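Local coordinates for uncharacterized protein (Nostoc punctiforme, PDB 2R3S), which is of unknown function but probably acts as a dimeric O-methyltransferase, transferring a methyl group to a hydroxyl of a substrate not yet identified, at residues Pro104-Gly109 against His134-Gln139; Gly128-Glu133 against Thr294-Asp299; Asn30-Ile35 against Ile66-Lys71; Ala25-Asn30 against Val94-Glu99. One frame throughout, in Å; residues are numbered along the deposited sequence.

Interaction 1. Residues Pro104-Gly109 against His134-Gln139; sequences PMITNG and HPVWVQ
Met105, a selenomethionine deposited in two conformers of which one is described here, extends from helix 104-107 to the start of helix 136-143 and meets His134, Pro135, Val136 and Gln139. The contact with His134 is of the Met-aromatic kind: Met105 SE lies at the ring's edge, 4.8 Å from its centroid and 77° off the ring normal, with His134 CE1 as the nearest ring atom.

The remaining contacts across the pair are apolar. Met105 SE also rests on Pro135 CG at 3.7 Å, and the bend at chi3 (-94°) turns Met105 CE to Gln139 CG, 4.1 Å away; Gln139 too has two conformers, so this contact is less certain. Nearer the backbone, Met105 CB packs 3.6 Å from Val136 CG2. Ile106 shares that methyl, its CG1 lying 3.8 Å from Val136 CG2, and Phe100 adjoins both Ile106 and Val136. Tyr17 of the second subunit also packs on Ile106.

The polar element lies within 134-139, where Val136 N donates to His134 ND1 at 3.2 Å, almost straight (167°) and in the ring plane. Were His134 replaced by an alanine, the Val136 N-H would probably lose its capping acceptor and the edge contact with Met105 SE would go. This is side-chain capping at a helix N-terminus, with the capping ring doubling as a packing surface for a neighbouring helix.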
loop_
_atom_site.group_PDB
_atom_site.type_symbol
_atom_site.label_atom_id
_atom_site.label_comp_id
_atom_site.label_asym_id
_atom_site.label_seq_id
_atom_site.Cartn_x
_atom_site.Cartn_y
_atom_site.Cartn_z
ATOM N N PRO A 104 12.667 7.201 -1.110
ATOM C CA PRO A 104 12.698 6.504 -2.401
ATOM C C PRO A 104 13.821 5.488 -2.465
ATOM O O PRO A 104 13.740 4.538 -3.215
ATOM C CB PRO A 104 12.882 7.617 -3.427
ATOM C CG PRO A 104 13.156 8.879 -2.665
ATOM C CD PRO A 104 12.762 8.667 -1.231
HETATM N N MSE A 105 14.839 5.666 -1.639
HETATM C CA MSE A 105 15.960 4.745 -1.546
HETATM C C MSE A 105 15.501 3.374 -1.035
HETATM O O MSE A 105 16.132 2.364 -1.288
HETATM C CB MSE A 105 17.038 5.350 -0.632
HETATM C CG MSE A 105 17.503 6.749 -1.088
HETATM SE SE MSE A 105 18.948 7.565 -0.067
HETATM C CE MSE A 105 17.908 8.639 1.202
ATOM N N ILE A 106 14.385 3.355 -0.314
ATOM C CA ILE A 106 13.741 2.105 0.127
ATOM C C ILE A 106 12.586 1.714 -0.812
ATOM O O ILE A 106 12.550 0.593 -1.296
ATOM C CB ILE A 106 13.249 2.222 1.584
ATOM C CG1 ILE A 106 14.449 2.372 2.526
ATOM C CG2 ILE A 106 12.433 0.994 1.979
ATOM C CD1 ILE A 106 15.493 1.187 2.378
ATOM N N THR A 107 11.663 2.641 -1.084
ATOM C CA THR A 107 10.442 2.331 -1.847
ATOM C C THR A 107 10.682 1.967 -3.325
ATOM O O THR A 107 9.889 1.231 -3.908
ATOM C CB THR A 107 9.381 3.485 -1.792
ATOM O OG1 THR A 107 9.872 4.617 -2.507
ATOM C CG2 THR A 107 9.022 3.901 -0.348
ATOM N N ASN A 108 11.761 2.476 -3.923
ATOM C CA ASN A 108 12.149 2.114 -5.287
ATOM C C ASN A 108 12.380 0.621 -5.509
ATOM O O ASN A 108 12.108 0.155 -6.589
ATOM C CB ASN A 108 13.416 2.826 -5.735
ATOM C CG ASN A 108 13.184 4.263 -6.114
ATOM O OD1 ASN A 108 12.048 4.749 -6.189
ATOM N ND2 ASN A 108 14.289 4.968 -6.350
ATOM N N GLY A 109 12.897 -0.114 -4.525
ATOM C CA GLY A 109 12.987 -1.577 -4.654
ATOM C C GLY A 109 11.653 -2.267 -4.946
ATOM O O GLY A 109 11.601 -3.310 -5.595
ATOM N N HIS A 134 25.999 4.019 1.757
ATOM C CA HIS A 134 24.720 4.394 1.181
ATOM C C HIS A 134 24.041 5.357 2.163
ATOM O O HIS A 134 24.025 5.094 3.380
ATOM C CB HIS A 134 23.849 3.160 0.934
ATOM C CG HIS A 134 22.701 3.405 -0.001
ATOM N ND1 HIS A 134 21.695 4.304 0.276
ATOM C CD2 HIS A 134 22.405 2.869 -1.207
ATOM C CE1 HIS A 134 20.831 4.315 -0.722
ATOM N NE2 HIS A 134 21.243 3.459 -1.641
ATOM N N PRO A 135 23.537 6.508 1.662
ATOM C CA PRO A 135 22.980 7.527 2.565
ATOM C C PRO A 135 21.655 7.159 3.243
ATOM O O PRO A 135 21.243 7.837 4.177
ATOM C CB PRO A 135 22.803 8.738 1.650
ATOM C CG PRO A 135 22.610 8.155 0.294
ATOM C CD PRO A 135 23.511 6.954 0.252
ATOM N N VAL A 136 20.994 6.100 2.786
ATOM C CA VAL A 136 19.762 5.648 3.414
ATOM C C VAL A 136 19.995 5.265 4.896
ATOM O O VAL A 136 19.064 5.310 5.688
ATOM C CB VAL A 136 19.054 4.527 2.593
ATOM C CG1 VAL A 136 19.688 3.130 2.826
ATOM C CG2 VAL A 136 17.553 4.544 2.870
ATOM N N TRP A 137 21.237 4.966 5.263
ATOM C CA TRP A 137 21.572 4.552 6.630
ATOM C C TRP A 137 21.780 5.726 7.560
ATOM O O TRP A 137 21.575 5.590 8.770
ATOM C CB TRP A 137 22.727 3.530 6.638
ATOM C CG TRP A 137 22.340 2.343 5.796
ATOM C CD1 TRP A 137 22.980 1.889 4.673
ATOM C CD2 TRP A 137 21.172 1.500 5.956
ATOM N NE1 TRP A 137 22.290 0.834 4.130
ATOM C CE2 TRP A 137 21.175 0.580 4.883
ATOM C CE3 TRP A 137 20.132 1.432 6.900
ATOM C CZ2 TRP A 137 20.182 -0.392 4.729
ATOM C CZ3 TRP A 137 19.139 0.462 6.739
ATOM C CH2 TRP A 137 19.170 -0.425 5.665
ATOM N N VAL A 138 22.080 6.903 6.997
ATOM C CA VAL A 138 22.016 8.149 7.760
ATOM C C VAL A 138 20.556 8.469 8.058
ATOM O O VAL A 138 20.232 8.810 9.194
ATOM C CB VAL A 138 22.741 9.310 7.037
ATOM C CG1 VAL A 138 22.685 10.647 7.854
ATOM C CG2 VAL A 138 24.174 8.905 6.752
ATOM N N GLN A 139 19.680 8.329 7.062
ATOM C CA GLN A 139 18.250 8.519 7.293
ATOM C C GLN A 139 17.710 7.521 8.311
ATOM O O GLN A 139 16.952 7.912 9.198
ATOM C CB GLN A 139 17.429 8.452 5.995
ATOM C CG GLN A 139 17.519 9.699 5.140
ATOM C CD GLN A 139 17.260 10.965 5.935
ATOM O OE1 GLN A 139 16.172 11.154 6.479
ATOM N NE2 GLN A 139 18.282 11.822 6.039
#

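Interaction 2. Residues Gly128-Glu133 against Thr294-Asp299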
loop_
_atom_site.group_PDB
_atom_site.type_symbol
_atom_site.label_atom_id
_atom_site.label_comp_id
_atom_site.label_asym_id
_atom_site.label_seq_id
_atom_site.Cartn_x
_atom_site.Cartn_y
_atom_site.Cartn_z
ATOM N N GLY A 128 21.882 -2.652 -4.182
ATOM C CA GLY A 128 20.811 -1.957 -3.507
ATOM C C GLY A 128 21.346 -1.094 -2.378
ATOM O O GLY A 128 22.250 -0.290 -2.562
ATOM N N THR A 129 20.813 -1.319 -1.187
ATOM C CA THR A 129 21.142 -0.516 -0.024
ATOM C C THR A 129 22.464 -0.911 0.597
ATOM O O THR A 129 22.901 -0.277 1.551
ATOM C CB THR A 129 20.044 -0.658 1.064
ATOM O OG1 THR A 129 19.901 -2.046 1.408
ATOM C CG2 THR A 129 18.727 -0.066 0.598
ATOM N N LEU A 130 23.107 -1.952 0.064
ATOM C CA LEU A 130 24.378 -2.446 0.599
ATOM C C LEU A 130 25.612 -1.806 -0.062
ATOM O O LEU A 130 26.732 -2.147 0.297
ATOM C CB LEU A 130 24.426 -3.981 0.509
ATOM C CG LEU A 130 23.231 -4.700 1.188
ATOM C CD1 LEU A 130 23.553 -6.140 1.503
ATOM C CD2 LEU A 130 22.729 -3.975 2.488
ATOM N N SER A 131 25.426 -0.878 -1.002
ATOM C CA SER A 131 26.573 -0.145 -1.557
ATOM C C SER A 131 27.276 0.647 -0.445
ATOM O O SER A 131 26.622 1.103 0.486
ATOM C CB SER A 131 26.183 0.765 -2.732
ATOM O OG SER A 131 25.258 1.760 -2.368
ATOM N N PRO A 132 28.617 0.756 -0.510
ATOM C CA PRO A 132 29.374 1.482 0.512
ATOM C C PRO A 132 28.850 2.884 0.811
ATOM O O PRO A 132 28.556 3.662 -0.112
ATOM C CB PRO A 132 30.770 1.557 -0.091
ATOM C CG PRO A 132 30.866 0.318 -0.874
ATOM C CD PRO A 132 29.527 0.162 -1.510
ATOM N N GLU A 133 28.709 3.158 2.103
ATOM C CA GLU A 133 28.257 4.442 2.608
ATOM C C GLU A 133 26.936 4.937 2.000
ATOM O O GLU A 133 26.761 6.145 1.769
ATOM C CB GLU A 133 29.367 5.466 2.420
ATOM C CG GLU A 133 30.695 4.983 2.999
ATOM C CD GLU A 133 31.797 6.030 2.908
ATOM O OE1 GLU A 133 32.212 6.331 1.768
ATOM O OE2 GLU A 133 32.243 6.534 3.970
ATOM N N THR A 294 15.364 -4.984 -1.546
ATOM C CA THR A 294 16.373 -3.968 -1.280
ATOM C C THR A 294 17.827 -4.450 -1.185
ATOM O O THR A 294 18.722 -3.624 -1.179
ATOM C CB THR A 294 16.069 -3.205 0.023
ATOM O OG1 THR A 294 16.154 -4.093 1.143
ATOM C CG2 THR A 294 14.712 -2.485 -0.023
ATOM N N THR A 295 18.042 -5.754 -1.043
ATOM C CA THR A 295 19.360 -6.348 -0.868
ATOM C C THR A 295 19.505 -7.502 -1.891
ATOM O O THR A 295 18.485 -8.029 -2.394
ATOM C CB THR A 295 19.595 -6.897 0.556
ATOM O OG1 THR A 295 18.862 -8.110 0.741
ATOM C CG2 THR A 295 19.211 -5.896 1.659
ATOM N N PRO A 296 20.758 -7.845 -2.281
ATOM C CA PRO A 296 20.952 -8.962 -3.227
ATOM C C PRO A 296 20.651 -10.373 -2.702
ATOM O O PRO A 296 20.167 -11.173 -3.468
ATOM C CB PRO A 296 22.443 -8.829 -3.651
ATOM C CG PRO A 296 22.824 -7.390 -3.266
ATOM C CD PRO A 296 22.030 -7.153 -1.994
ATOM N N ASN A 297 20.987 -10.673 -1.451
ATOM C CA ASN A 297 20.890 -11.995 -0.846
ATOM C C ASN A 297 20.407 -11.954 0.614
ATOM O O ASN A 297 20.614 -12.921 1.344
ATOM C CB ASN A 297 22.271 -12.705 -0.822
ATOM C CG ASN A 297 23.144 -12.416 -2.047
ATOM O OD1 ASN A 297 22.803 -12.786 -3.178
ATOM N ND2 ASN A 297 24.311 -11.789 -1.810
ATOM N N GLY A 298 19.859 -10.833 1.077
ATOM C CA GLY A 298 19.425 -10.732 2.475
ATOM C C GLY A 298 18.138 -11.545 2.699
ATOM O O GLY A 298 17.482 -11.928 1.744
ATOM N N ASP A 299 17.775 -11.777 3.958
ATOM C CA ASP A 299 16.599 -12.591 4.310
ATOM C C ASP A 299 16.247 -12.316 5.755
ATOM O O ASP A 299 17.088 -11.833 6.519
ATOM C CB ASP A 299 16.940 -14.079 4.139
ATOM C CG ASP A 299 15.719 -14.978 3.857
ATOM O OD1 ASP A 299 14.544 -14.570 3.981
ATOM O OD2 ASP A 299 15.989 -16.129 3.495
HETATM O O HOH W 1 17.837 -3.023 3.005
#
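Thr129 N donates to Thr294 O at 3.1 Å, a straight bond (171°) that meets the carbonyl nearly head-on. It joins two loops of the Rossmann-like methyltransferase domain, one with a short 3-10 turn, the other opening with an ST motif just after helix 282-294. A water adds a second bridge, 2.8 Å from Thr129 OG1 and donating to Thr294 OG1 at 2.7 Å; the latter hydroxyl is also bonded to Val290 O. Gly128 brings a weaker CA-H...O contact to the same carbonyl, its CA 3.5 Å from Thr294 O. A side chain on this glycine would clash with that oxygen, and its positive phi also favours glycine.

In the ST motif Thr295 OG1 accepts from Gly298 N at 2.9 Å, and it bonds back to Met291 O. A valine in its place would probably leave Gly298 N and Met291 O without their shared hydroxyl partner, so that the loop could shift.

The packing is carried by Leu130, whose CG stands opposite its own carbonyl carbon (chi1 -55°), sending both branches to the loop. A bound ethanediol, probably from the crystallisation liquor, lies about 4 Å from its side chain. Leu130 CD2 approaches Thr295 CG2 at 4.1 Å, while Leu130 CD1 sits 3.9 Å from Pro296 CD.

Interaction 3. Residues Asn30-Ile35 against Ile66-Lys71; sequences NVFTAI and IGFMTK
Helix 31-35, carrying Phe32 and Ile35, and strand 69-71, led by Met69, cross at 59° with their axes 12.0 Å apart at closest approach, a separation bridged entirely by apolar side chains.

Met69, a selenomethionine, does most of the bridging. Its CG lies between the backbone N and the carbonyl carbon (chi1 58°), and after an extended middle the chain bends at chi3 (62°), so that the terminal methyl is delivered among three helix residues. Met69 CE comes 3.4 Å from Phe32 CE1, approaching that ring obliquely and crossing the Phe32 side chain at about a right angle. Ile35 meets the same methyl from its own tip, with CD1 3.9 Å from Met69 CE. Val31 CG1 is a more distant neighbour of Met69 CE, at 4.4 Å. One methyl thus gathers the inward residues of a whole helical turn. Phe68 adds a second point of contact, through the root of its side chain: its CB lies 4.1 Å from Phe32 CE1.

The bend before the strand is set by Gly67, the positive-phi C-prime residue of the Schellman motif that ends helix 53-65.

The arrangement belongs to the helix-turn-helix type of dimerisation domain, whose three-stranded antiparallel sheet is consistent with a winged helix. Phe32 also packs on Ile23 and Ala26 of helix 17-28, and Val31 on Met56 and Leu59 of helix 53-65. Leu78 of strand 75-78 lies against both Phe32 and Ile35, placing the contact between the helices and the small sheet.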
loop_
_atom_site.group_PDB
_atom_site.type_symbol
_atom_site.label_atom_id
_atom_site.label_comp_id
_atom_site.label_asym_id
_atom_site.label_seq_id
_atom_site.Cartn_x
_atom_site.Cartn_y
_atom_site.Cartn_z
ATOM N N ASN A 30 1.178 17.844 8.969
ATOM C CA ASN A 30 0.962 18.000 10.403
ATOM C C ASN A 30 -0.505 17.902 10.829
ATOM O O ASN A 30 -0.897 18.451 11.852
ATOM C CB ASN A 30 1.580 19.300 10.906
ATOM C CG ASN A 30 3.052 19.167 11.213
ATOM O OD1 ASN A 30 3.686 18.162 10.890
ATOM N ND2 ASN A 30 3.610 20.202 11.844
ATOM N N VAL A 31 -1.303 17.146 10.087
ATOM C CA VAL A 31 -2.728 17.112 10.354
ATOM C C VAL A 31 -3.008 16.695 11.799
ATOM O O VAL A 31 -3.842 17.291 12.469
ATOM C CB VAL A 31 -3.474 16.168 9.403
ATOM C CG1 VAL A 31 -4.921 16.107 9.801
ATOM C CG2 VAL A 31 -3.309 16.613 7.923
ATOM N N PHE A 32 -2.326 15.663 12.269
ATOM C CA PHE A 32 -2.600 15.109 13.616
ATOM C C PHE A 32 -2.221 16.071 14.740
ATOM O O PHE A 32 -2.874 16.101 15.765
ATOM C CB PHE A 32 -1.836 13.803 13.807
ATOM C CG PHE A 32 -2.060 12.820 12.723
ATOM C CD1 PHE A 32 -3.269 12.148 12.624
ATOM C CD2 PHE A 32 -1.075 12.574 11.772
ATOM C CE1 PHE A 32 -3.488 11.217 11.590
ATOM C CE2 PHE A 32 -1.285 11.637 10.749
ATOM C CZ PHE A 32 -2.486 10.960 10.671
ATOM N N THR A 33 -1.131 16.818 14.541
ATOM C CA THR A 33 -0.674 17.863 15.464
ATOM C C THR A 33 -1.674 19.010 15.568
ATOM O O THR A 33 -1.846 19.589 16.646
ATOM C CB THR A 33 0.706 18.394 15.019
ATOM O OG1 THR A 33 1.637 17.295 14.990
ATOM C CG2 THR A 33 1.232 19.489 15.959
ATOM N N ALA A 34 -2.327 19.327 14.452
ATOM C CA ALA A 34 -3.369 20.368 14.407
ATOM C C ALA A 34 -4.675 19.965 15.108
ATOM O O ALA A 34 -5.360 20.818 15.709
ATOM C CB ALA A 34 -3.641 20.778 12.945
ATOM N N ILE A 35 -5.037 18.687 15.012
ATOM C CA ILE A 35 -6.181 18.155 15.747
ATOM C C ILE A 35 -5.832 17.905 17.209
ATOM O O ILE A 35 -6.583 18.269 18.115
ATOM C CB ILE A 35 -6.719 16.834 15.138
ATOM C CG1 ILE A 35 -7.172 17.040 13.687
ATOM C CG2 ILE A 35 -7.907 16.348 15.941
ATOM C CD1 ILE A 35 -7.390 15.765 12.927
ATOM N N ILE A 66 -9.866 4.625 7.056
ATOM C CA ILE A 66 -8.826 3.651 7.392
ATOM C C ILE A 66 -8.367 3.635 8.887
ATOM O O ILE A 66 -7.447 2.949 9.218
ATOM C CB ILE A 66 -7.648 3.731 6.362
ATOM C CG1 ILE A 66 -6.747 4.953 6.615
ATOM C CG2 ILE A 66 -8.233 3.795 4.968
ATOM C CD1 ILE A 66 -5.567 5.059 5.687
ATOM N N GLY A 67 -9.021 4.346 9.797
ATOM C CA GLY A 67 -8.815 4.097 11.241
ATOM C C GLY A 67 -7.932 5.039 12.055
ATOM O O GLY A 67 -7.700 4.788 13.227
ATOM N N PHE A 68 -7.439 6.121 11.453
ATOM C CA PHE A 68 -6.606 7.082 12.200
ATOM C C PHE A 68 -7.385 8.116 13.033
ATOM O O PHE A 68 -6.833 8.762 13.923
ATOM C CB PHE A 68 -5.648 7.789 11.247
ATOM C CG PHE A 68 -4.569 6.894 10.730
ATOM C CD1 PHE A 68 -3.398 6.715 11.449
ATOM C CD2 PHE A 68 -4.731 6.200 9.551
ATOM C CE1 PHE A 68 -2.412 5.857 10.985
ATOM C CE2 PHE A 68 -3.728 5.330 9.088
ATOM C CZ PHE A 68 -2.585 5.174 9.817
HETATM N N MSE A 69 -8.657 8.281 12.755
HETATM C CA MSE A 69 -9.447 9.310 13.436
HETATM C C MSE A 69 -10.918 9.006 13.307
HETATM O O MSE A 69 -11.302 8.095 12.565
HETATM C CB MSE A 69 -9.150 10.686 12.877
HETATM C CG MSE A 69 -9.384 10.870 11.417
HETATM SE SE MSE A 69 -8.637 12.631 10.787
HETATM C CE MSE A 69 -6.730 12.329 11.200
ATOM N N THR A 70 -11.737 9.745 14.054
ATOM C CA THR A 70 -13.181 9.562 14.005
ATOM C C THR A 70 -13.789 10.870 13.536
ATOM O O THR A 70 -13.110 11.903 13.560
ATOM C CB THR A 70 -13.766 9.115 15.356
ATOM O OG1 THR A 70 -13.499 10.101 16.354
ATOM C CG2 THR A 70 -13.160 7.774 15.766
ATOM N N LYS A 71 -15.037 10.798 13.066
ATOM C CA LYS A 71 -15.752 11.950 12.542
ATOM C C LYS A 71 -16.951 12.234 13.430
ATOM O O LYS A 71 -17.923 11.506 13.401
ATOM C CB LYS A 71 -16.174 11.690 11.088
ATOM C CG LYS A 71 -16.460 12.943 10.313
ATOM C CD LYS A 71 -16.846 12.651 8.872
ATOM C CE LYS A 71 -17.228 13.938 8.117
ATOM N NZ LYS A 71 -17.262 13.683 6.660
#

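Interaction 4. Residues Ala25-Asn30 against Val94-Glu99; sequences AAVELN and VGDAIE
Val27 and Ile98 make a small apolar contact between the end of helix 17-28, in the dimerisation domain, and the start of helix 98-101 with the 3-10 turn (95-97) before it. The backbones come close, Val27 CA lying 6.4 Å from Gly95 CA, and the interaction rests on carbon packing, with polar groups at its margins.

Val27 presents one branch: CG1, set opposite the backbone N (chi1 167°), does nearly all the touching. It meets Ile98 CD1 at 3.8 Å, and the two side chains run alongside each other in opposite directions. Val27 CB lies little farther from that methyl. Ile98 gets there by an outstretched chi2 (165°), which carries CD1 to the valine and on to the aliphatic part of Glu28, whose CG is 4.3 Å away from Ile98 CD1.

Val27 CG1 also rests on the backbone of the turn, 3.6 Å from Gly95 O. Asp96, next to Gly95 in the chain, comes near as well, with OD1 4.2 Å from Val27 CG1, but the carboxylate is directed to other partners: OD1 is hydrogen-bonded to Tyr93 OH and forms a salt bridge with Arg88 NH2. The same arginine bonds Asn30 OD1 through its NE, so that one guanidinium group ties Asn30, just beyond helix 17-28, to the turn.

Glu28 OE1 is hydrogen-bonded to Thr114 OG1 of the second subunit, and Leu29 packs on Val117 of that subunit. The arrangement is apolar packing of a helix end on a 3-10 turn and the helix after it, close to the second subunit, as expected for the dimerisation domain of a probable O-methyltransferase.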
loop_
_atom_site.group_PDB
_atom_site.type_symbol
_atom_site.label_atom_id
_atom_site.label_comp_id
_atom_site.label_asym_id
_atom_site.label_seq_id
_atom_site.Cartn_x
_atom_site.Cartn_y
_atom_site.Cartn_z
ATOM N N ALA A 25 0.929 12.136 3.371
ATOM C CA ALA A 25 0.388 13.509 3.300
ATOM C C ALA A 25 -0.039 14.036 4.660
ATOM O O ALA A 25 0.268 15.173 5.008
ATOM C CB ALA A 25 -0.786 13.619 2.288
ATOM N N ALA A 26 -0.738 13.209 5.432
ATOM C CA ALA A 26 -1.178 13.607 6.773
ATOM C C ALA A 26 0.011 14.012 7.643
ATOM O O ALA A 26 -0.032 15.024 8.330
ATOM C CB ALA A 26 -2.027 12.472 7.460
ATOM N N VAL A 27 1.086 13.238 7.600
ATOM C CA VAL A 27 2.251 13.514 8.432
ATOM C C VAL A 27 2.995 14.767 7.981
ATOM O O VAL A 27 3.353 15.625 8.808
ATOM C CB VAL A 27 3.228 12.302 8.491
ATOM C CG1 VAL A 27 4.543 12.739 9.085
ATOM C CG2 VAL A 27 2.614 11.174 9.320
ATOM N N GLU A 28 3.236 14.856 6.676
ATOM C CA GLU A 28 3.896 16.005 6.086
ATOM C C GLU A 28 3.121 17.291 6.332
ATOM O O GLU A 28 3.709 18.334 6.463
ATOM C CB GLU A 28 4.065 15.829 4.582
ATOM C CG GLU A 28 5.051 14.777 4.215
ATOM C CD GLU A 28 5.256 14.623 2.730
ATOM O OE1 GLU A 28 4.405 15.032 1.917
ATOM O OE2 GLU A 28 6.266 14.018 2.393
ATOM N N LEU A 29 1.801 17.215 6.402
ATOM C CA LEU A 29 0.985 18.411 6.604
ATOM C C LEU A 29 0.691 18.693 8.072
ATOM O O LEU A 29 0.046 19.672 8.388
ATOM C CB LEU A 29 -0.321 18.294 5.818
ATOM C CG LEU A 29 -0.186 18.334 4.298
ATOM C CD1 LEU A 29 -1.548 18.093 3.640
ATOM C CD2 LEU A 29 0.401 19.655 3.870
ATOM N N ASN A 30 1.178 17.844 8.969
ATOM C CA ASN A 30 0.962 18.000 10.403
ATOM C C ASN A 30 -0.505 17.902 10.829
ATOM O O ASN A 30 -0.897 18.451 11.852
ATOM C CB ASN A 30 1.580 19.300 10.906
ATOM C CG ASN A 30 3.052 19.167 11.213
ATOM O OD1 ASN A 30 3.686 18.162 10.890
ATOM N ND2 ASN A 30 3.610 20.202 11.844
ATOM N N VAL A 94 6.223 9.154 16.561
ATOM C CA VAL A 94 7.086 8.406 15.663
ATOM C C VAL A 94 6.885 8.776 14.194
ATOM O O VAL A 94 7.481 8.194 13.314
ATOM C CB VAL A 94 6.879 6.895 15.835
ATOM C CG1 VAL A 94 7.462 6.438 17.197
ATOM C CG2 VAL A 94 5.428 6.550 15.690
ATOM N N GLY A 95 6.088 9.785 13.927
ATOM C CA GLY A 95 5.691 10.088 12.571
ATOM C C GLY A 95 6.816 10.337 11.584
ATOM O O GLY A 95 6.631 10.091 10.417
ATOM N N ASP A 96 7.968 10.826 12.038
ATOM C CA ASP A 96 9.051 11.114 11.106
ATOM C C ASP A 96 9.832 9.878 10.694
ATOM O O ASP A 96 10.765 9.983 9.897
ATOM C CB ASP A 96 9.944 12.227 11.636
ATOM C CG ASP A 96 9.195 13.591 11.735
ATOM O OD1 ASP A 96 8.089 13.778 11.156
ATOM O OD2 ASP A 96 9.721 14.475 12.414
ATOM N N ALA A 97 9.427 8.702 11.179
ATOM C CA ALA A 97 9.984 7.442 10.660
ATOM C C ALA A 97 9.814 7.351 9.144
ATOM O O ALA A 97 10.606 6.666 8.475
ATOM C CB ALA A 97 9.353 6.193 11.367
ATOM N N ILE A 98 8.801 8.028 8.591
ATOM C CA ILE A 98 8.582 8.003 7.134
ATOM C C ILE A 98 9.787 8.556 6.351
ATOM O O ILE A 98 9.931 8.285 5.162
ATOM C CB ILE A 98 7.281 8.770 6.671
ATOM C CG1 ILE A 98 7.377 10.284 6.952
ATOM C CG2 ILE A 98 6.018 8.160 7.287
ATOM C CD1 ILE A 98 6.280 11.143 6.161
ATOM N N GLU A 99 10.649 9.329 6.998
ATOM C CA GLU A 99 11.851 9.825 6.315
ATOM C C GLU A 99 12.788 8.722 5.840
ATOM O O GLU A 99 13.497 8.881 4.840
ATOM C CB GLU A 99 12.588 10.824 7.198
ATOM C CG GLU A 99 11.867 12.190 7.254
ATOM C CD GLU A 99 12.502 13.161 8.267
ATOM O OE1 GLU A 99 13.642 12.889 8.745
ATOM O OE2 GLU A 99 11.840 14.189 8.594
#

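Overall arrangement
Two pairs of neighbours emerge. Interactions 3 and 4 share Asn30, with centres 12 Å apart; Phe32 continues the packing of one into the other, its CE2 3.5 Å from Ala26 CB. Interactions 1 and 2 lie 10 Å apart between centres and are joined by a probable hydrogen bond from Trp137 NE1 to Thr129 O at 2.9 Å. Gln139 and Glu99, in packing contact, connect interaction 1 to interaction 4, so that a continuous path of contacts runs from the dimerisation domain to the methyltransferase domain. Interactions 2 and 3, about 36 Å apart between centres, mark its ends. All four touch the second subunit.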